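Local coordinates for DUF5624 domain-containing protein (Legionella pneumophila subsp. pneumophila, PDB 4JX2) that is of unknown function, a putative secreted protein that joins many alpha helices to a small mixed beta sheet in an apparently new combination, at residues Q237-L242 with S276-P281; V283-N288 with K399-N404. All coordinates share one frame; numbering follows the deposited sequence.

Contact 1 (Q237-L242 with S276-P281); sequences QSMDQL and SNWLVP
Met239, present as selenomethionine, reaches from helix 223-247 to the indole of Trp278, and its extended chain supplies most of that helix's share of the contact. CB is still remote from the ring, 5.6 Å from Trp278 CZ3. CG takes the place beside the backbone N (chi1 -68°), which directs the chain at the six-membered ring and brings CG to 4.1 Å from Trp278 CZ3. The selenium then lies 5.3 Å from the centroid of that ring, 46° off its normal: an oblique approach. The terminal CE touches most closely, 3.5 Å from Trp278 CE3 and 3.6 Å from Trp278 CZ3. The two side chains arrive from opposite directions. Ser238 is more marginal, with OG 4.5 Å from Trp278 CH2; this hydroxyl is hydrogen-bonded to Met102 O, while Trp278 NE1 is bonded to Ser385 OG.

On the tryptophan's side, Leu279 N donates to Asn277 OD1 at 3.0 Å, in the carbonyl plane and on a lone pair, capping the turn that leads into helix 279-286. Phe390 and Leu396 of helix 386-398 pack on Trp278 and Met239 respectively. The geometry is that of a Met-aromatic contact, here joining a long helix to the turn leading into a short one.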
loop_
_atom_site.group_PDB
_atom_site.type_symbol
_atom_site.label_atom_id
_atom_site.label_comp_id
_atom_site.label_asym_id
_atom_site.label_seq_id
_atom_site.Cartn_x
_atom_site.Cartn_y
_atom_site.Cartn_z
ATOM N N GLN A 237 -9.308 4.695 -24.520
ATOM C CA GLN A 237 -10.724 4.347 -24.528
ATOM C C GLN A 237 -11.342 4.503 -23.147
ATOM O O GLN A 237 -12.385 5.156 -23.005
ATOM C CB GLN A 237 -10.952 2.927 -25.083
ATOM C CG GLN A 237 -12.398 2.384 -25.009
ATOM C CD GLN A 237 -13.480 3.113 -25.778
ATOM O OE1 GLN A 237 -13.357 4.275 -26.154
ATOM N NE2 GLN A 237 -14.592 2.433 -26.027
ATOM N N SER A 238 -10.683 3.935 -22.146
ATOM C CA SER A 238 -11.087 3.925 -20.746
ATOM C C SER A 238 -11.205 5.368 -20.202
ATOM O O SER A 238 -12.227 5.719 -19.586
ATOM C CB SER A 238 -10.086 3.088 -19.950
ATOM O OG SER A 238 -10.249 3.202 -18.548
HETATM N N MSE A 239 -10.186 6.204 -20.479
HETATM C CA MSE A 239 -10.167 7.590 -20.017
HETATM C C MSE A 239 -11.167 8.471 -20.784
HETATM O O MSE A 239 -11.805 9.327 -20.165
HETATM C CB MSE A 239 -8.759 8.171 -20.112
HETATM C CG MSE A 239 -7.774 7.540 -19.130
HETATM SE SE MSE A 239 -5.998 8.317 -19.302
HETATM C CE MSE A 239 -4.894 6.826 -18.743
ATOM N N ASP A 240 -11.327 8.251 -22.110
ATOM C CA ASP A 240 -12.269 9.013 -22.913
ATOM C C ASP A 240 -13.711 8.724 -22.486
ATOM O O ASP A 240 -14.520 9.653 -22.403
ATOM C CB ASP A 240 -12.099 8.720 -24.413
ATOM C CG ASP A 240 -13.056 9.506 -25.282
ATOM O OD1 ASP A 240 -12.965 10.742 -25.280
ATOM O OD2 ASP A 240 -13.935 8.884 -25.916
ATOM N N GLN A 241 -14.040 7.437 -22.233
ATOM C CA GLN A 241 -15.388 7.048 -21.812
ATOM C C GLN A 241 -15.768 7.711 -20.477
ATOM O O GLN A 241 -16.896 8.210 -20.333
ATOM C CB GLN A 241 -15.515 5.535 -21.731
ATOM C CG GLN A 241 -15.650 4.864 -23.098
ATOM C CD GLN A 241 -16.886 5.223 -23.877
ATOM O OE1 GLN A 241 -16.806 5.573 -25.044
ATOM N NE2 GLN A 241 -18.057 5.117 -23.269
ATOM N N LEU A 242 -14.823 7.760 -19.538
ATOM C CA LEU A 242 -15.052 8.418 -18.268
ATOM C C LEU A 242 -15.192 9.942 -18.432
ATOM O O LEU A 242 -16.092 10.535 -17.824
ATOM C CB LEU A 242 -13.950 8.122 -17.249
ATOM C CG LEU A 242 -14.345 8.599 -15.858
ATOM C CD1 LEU A 242 -15.599 7.866 -15.356
ATOM C CD2 LEU A 242 -13.221 8.500 -14.893
ATOM N N SER A 276 2.632 4.702 -8.361
ATOM C CA SER A 276 2.398 3.446 -9.070
ATOM C C SER A 276 0.916 3.255 -9.467
ATOM O O SER A 276 0.517 2.120 -9.784
ATOM C CB SER A 276 2.856 2.277 -8.209
ATOM O OG SER A 276 4.228 2.428 -7.888
ATOM N N ASN A 277 0.113 4.363 -9.461
ATOM C CA ASN A 277 -1.295 4.374 -9.834
ATOM C C ASN A 277 -1.609 5.617 -10.663
ATOM O O ASN A 277 -1.739 6.729 -10.130
ATOM C CB ASN A 277 -2.232 4.275 -8.610
ATOM C CG ASN A 277 -3.616 3.765 -8.974
ATOM O OD1 ASN A 277 -4.259 4.215 -9.930
ATOM N ND2 ASN A 277 -4.079 2.755 -8.285
ATOM N N TRP A 278 -1.804 5.408 -11.976
ATOM C CA TRP A 278 -2.077 6.479 -12.925
ATOM C C TRP A 278 -3.435 7.115 -12.716
ATOM O O TRP A 278 -3.719 8.146 -13.343
ATOM C CB TRP A 278 -1.921 5.979 -14.366
ATOM C CG TRP A 278 -2.809 4.826 -14.717
ATOM C CD1 TRP A 278 -2.471 3.511 -14.719
ATOM C CD2 TRP A 278 -4.193 4.889 -15.114
ATOM N NE1 TRP A 278 -3.565 2.739 -15.050
ATOM C CE2 TRP A 278 -4.627 3.560 -15.326
ATOM C CE3 TRP A 278 -5.109 5.946 -15.318
ATOM C CZ2 TRP A 278 -5.943 3.251 -15.701
ATOM C CZ3 TRP A 278 -6.403 5.645 -15.719
ATOM C CH2 TRP A 278 -6.813 4.316 -15.902
ATOM N N LEU A 279 -4.277 6.542 -11.818
ATOM C CA LEU A 279 -5.586 7.152 -11.517
ATOM C C LEU A 279 -5.392 8.478 -10.818
ATOM O O LEU A 279 -6.227 9.362 -10.953
ATOM C CB LEU A 279 -6.493 6.253 -10.664
ATOM C CG LEU A 279 -7.102 5.031 -11.315
ATOM C CD1 LEU A 279 -7.795 4.202 -10.293
ATOM C CD2 LEU A 279 -8.069 5.399 -12.420
ATOM N N VAL A 280 -4.282 8.611 -10.066
ATOM C CA VAL A 280 -3.958 9.812 -9.305
ATOM C C VAL A 280 -3.724 10.988 -10.290
ATOM O O VAL A 280 -4.541 11.925 -10.238
ATOM C CB VAL A 280 -2.804 9.590 -8.298
ATOM C CG1 VAL A 280 -2.483 10.882 -7.544
ATOM C CG2 VAL A 280 -3.150 8.466 -7.329
ATOM N N PRO A 281 -2.742 10.964 -11.235
ATOM C CA PRO A 281 -2.640 12.086 -12.189
ATOM C C PRO A 281 -3.893 12.229 -13.081
ATOM O O PRO A 281 -4.265 13.351 -13.407
ATOM C CB PRO A 281 -1.412 11.731 -13.029
ATOM C CG PRO A 281 -1.262 10.244 -12.902
ATOM C CD PRO A 281 -1.689 9.955 -11.488
#

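Contact 2 (V283-N288 with K399-N404); sequences VQALSN and KNWNYN
Leu286 and Trp401 each carry CG beside the backbone N, anti to the carbonyl carbon (chi1 -69° and -51°), and with chi2 of 89° Trp401 presents the benzo end of its indole to helix 279-286. There Trp401 CZ2 lies 3.6 Å from Ala285 CB, oblique to the ring. The backbone just beyond, Ala285 C and Leu286 N, meets the ring at its edge, with Leu286 N 3.7 Å from Trp401 CZ2. Leu286 adds one branch: its CD2 is 3.8 Å from Trp401 CH2, and the two side chains cross at about a right angle. The side-chain contacts are apolar packing, with peptide backbone against the ring edge.

Asn288 and Asn400, each with positive phi, end their helices in Schellman motifs, and a type I' turn from Lys399 to Asn402 is closed by Asn402 N to Lys399 O at 3.1 Å. Beyond it, Asn402 OD1 receives Asn404 N at 3.2 Å in an Asx turn and Asn404 ND2 as well.

Helix 223-247 completes the surroundings: His243 stacks on the Trp401 ring, and Leu242 and Ile246 touch Leu286. Leu396 of helix 386-398 packs on Trp401, so the indole connects three helices, and Leu242 touches strand 96-101.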
loop_
_atom_site.group_PDB
_atom_site.type_symbol
_atom_site.label_atom_id
_atom_site.label_comp_id
_atom_site.label_asym_id
_atom_site.label_seq_id
_atom_site.Cartn_x
_atom_site.Cartn_y
_atom_site.Cartn_z
ATOM N N VAL A 283 -7.137 11.718 -12.271
ATOM C CA VAL A 283 -8.126 12.475 -11.502
ATOM C C VAL A 283 -7.716 13.973 -11.437
ATOM O O VAL A 283 -8.585 14.842 -11.590
ATOM C CB VAL A 283 -8.358 11.850 -10.105
ATOM C CG1 VAL A 283 -9.105 12.788 -9.174
ATOM C CG2 VAL A 283 -9.147 10.581 -10.251
ATOM N N GLN A 284 -6.406 14.268 -11.263
ATOM C CA GLN A 284 -5.894 15.645 -11.233
ATOM C C GLN A 284 -6.196 16.341 -12.554
ATOM O O GLN A 284 -6.597 17.503 -12.540
ATOM C CB GLN A 284 -4.392 15.678 -10.963
ATOM C CG GLN A 284 -3.967 15.394 -9.525
ATOM C CD GLN A 284 -2.458 15.436 -9.460
ATOM O OE1 GLN A 284 -1.779 14.399 -9.368
ATOM N NE2 GLN A 284 -1.891 16.639 -9.575
ATOM N N ALA A 285 -6.032 15.619 -13.686
ATOM C CA ALA A 285 -6.315 16.102 -15.034
ATOM C C ALA A 285 -7.814 16.439 -15.176
ATOM O O ALA A 285 -8.146 17.538 -15.627
ATOM C CB ALA A 285 -5.894 15.062 -16.063
ATOM N N LEU A 286 -8.703 15.535 -14.722
ATOM C CA LEU A 286 -10.154 15.720 -14.740
ATOM C C LEU A 286 -10.559 16.979 -13.975
ATOM O O LEU A 286 -11.402 17.748 -14.447
ATOM C CB LEU A 286 -10.871 14.508 -14.130
ATOM C CG LEU A 286 -10.825 13.192 -14.909
ATOM C CD1 LEU A 286 -11.376 12.039 -14.065
ATOM C CD2 LEU A 286 -11.565 13.288 -16.227
ATOM N N SER A 287 -9.926 17.204 -12.814
ATOM C CA SER A 287 -10.187 18.345 -11.937
ATOM C C SER A 287 -9.597 19.631 -12.464
ATOM O O SER A 287 -9.820 20.671 -11.844
ATOM C CB SER A 287 -9.604 18.078 -10.552
ATOM O OG SER A 287 -8.212 18.334 -10.493
ATOM N N ASN A 288 -8.796 19.562 -13.560
ATOM C CA ASN A 288 -8.053 20.682 -14.151
ATOM C C ASN A 288 -7.182 21.310 -13.044
ATOM O O ASN A 288 -7.178 22.524 -12.824
ATOM C CB ASN A 288 -8.988 21.703 -14.849
ATOM C CG ASN A 288 -8.288 22.806 -15.613
ATOM O OD1 ASN A 288 -8.716 23.960 -15.564
ATOM N ND2 ASN A 288 -7.208 22.496 -16.342
ATOM N N LYS A 399 -3.992 18.338 -24.377
ATOM C CA LYS A 399 -4.876 18.621 -25.524
ATOM C C LYS A 399 -6.346 18.833 -25.094
ATOM O O LYS A 399 -7.225 18.852 -25.948
ATOM C CB LYS A 399 -4.771 17.497 -26.592
ATOM C CG LYS A 399 -3.339 17.140 -27.047
ATOM C CD LYS A 399 -2.504 18.305 -27.622
ATOM C CE LYS A 399 -1.206 17.869 -28.280
ATOM N NZ LYS A 399 -0.245 17.241 -27.332
ATOM N N ASN A 400 -6.598 19.053 -23.788
ATOM C CA ASN A 400 -7.921 19.265 -23.183
ATOM C C ASN A 400 -8.910 18.181 -23.630
ATOM O O ASN A 400 -10.043 18.467 -24.005
ATOM C CB ASN A 400 -8.460 20.688 -23.460
ATOM C CG ASN A 400 -9.537 21.199 -22.500
ATOM O OD1 ASN A 400 -9.851 20.598 -21.462
ATOM N ND2 ASN A 400 -10.133 22.340 -22.824
ATOM N N TRP A 401 -8.442 16.929 -23.613
ATOM C CA TRP A 401 -9.180 15.692 -23.893
ATOM C C TRP A 401 -9.541 15.526 -25.373
ATOM O O TRP A 401 -10.143 14.505 -25.738
ATOM C CB TRP A 401 -10.437 15.589 -22.987
ATOM C CG TRP A 401 -10.080 15.793 -21.545
ATOM C CD1 TRP A 401 -10.035 16.979 -20.867
ATOM C CD2 TRP A 401 -9.520 14.812 -20.672
ATOM N NE1 TRP A 401 -9.540 16.782 -19.600
ATOM C CE2 TRP A 401 -9.180 15.468 -19.464
ATOM C CE3 TRP A 401 -9.324 13.426 -20.772
ATOM C CZ2 TRP A 401 -8.704 14.778 -18.354
ATOM C CZ3 TRP A 401 -8.806 12.744 -19.684
ATOM C CH2 TRP A 401 -8.494 13.416 -18.497
ATOM N N ASN A 402 -9.097 16.458 -26.230
ATOM C CA ASN A 402 -9.402 16.369 -27.639
ATOM C C ASN A 402 -8.486 15.336 -28.318
ATOM O O ASN A 402 -7.365 15.660 -28.745
ATOM C CB ASN A 402 -9.319 17.737 -28.295
ATOM C CG ASN A 402 -10.078 17.801 -29.578
ATOM O OD1 ASN A 402 -10.042 16.865 -30.385
ATOM N ND2 ASN A 402 -10.818 18.895 -29.784
ATOM N N TYR A 403 -9.009 14.093 -28.444
ATOM C CA TYR A 403 -8.324 12.940 -29.062
ATOM C C TYR A 403 -7.977 13.145 -30.578
ATOM O O TYR A 403 -7.250 12.324 -31.155
ATOM C CB TYR A 403 -9.140 11.642 -28.874
ATOM C CG TYR A 403 -10.609 11.762 -29.207
ATOM C CD1 TYR A 403 -11.043 11.849 -30.532
ATOM C CD2 TYR A 403 -11.577 11.726 -28.202
ATOM C CE1 TYR A 403 -12.397 11.923 -30.847
ATOM C CE2 TYR A 403 -12.939 11.786 -28.506
ATOM C CZ TYR A 403 -13.344 11.886 -29.833
ATOM O OH TYR A 403 -14.688 11.945 -30.145
ATOM N N ASN A 404 -8.501 14.211 -31.210
ATOM C CA ASN A 404 -8.200 14.506 -32.602
ATOM C C ASN A 404 -6.852 15.222 -32.683
ATOM O O ASN A 404 -6.239 15.261 -33.762
ATOM C CB ASN A 404 -9.307 15.340 -33.240
ATOM C CG ASN A 404 -10.675 14.667 -33.242
ATOM O OD1 ASN A 404 -11.000 13.791 -34.078
ATOM N ND2 ASN A 404 -11.525 15.091 -32.319
#

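Overall arrangement
Contact 1 is buried, its centre about 7 Å from the centre of the chain, whereas contact 2 lies at the surface, its centre about 17 Å from that point. Both use helix 279-286: contact 1 sets the turn leading into it against helix 223-247, and contact 2 sets its last turn against the loop following helix 386-398. Each relies on one tryptophan, but the inner indole receives an extended selenomethionine chain, while the outer one meets a methyl, a leucine branch and helix backbone. The contact centres are about 10 Å apart, and the sites also touch through packing of Asp240 OD1 against Tyr403 CD2 at 3.4 Å.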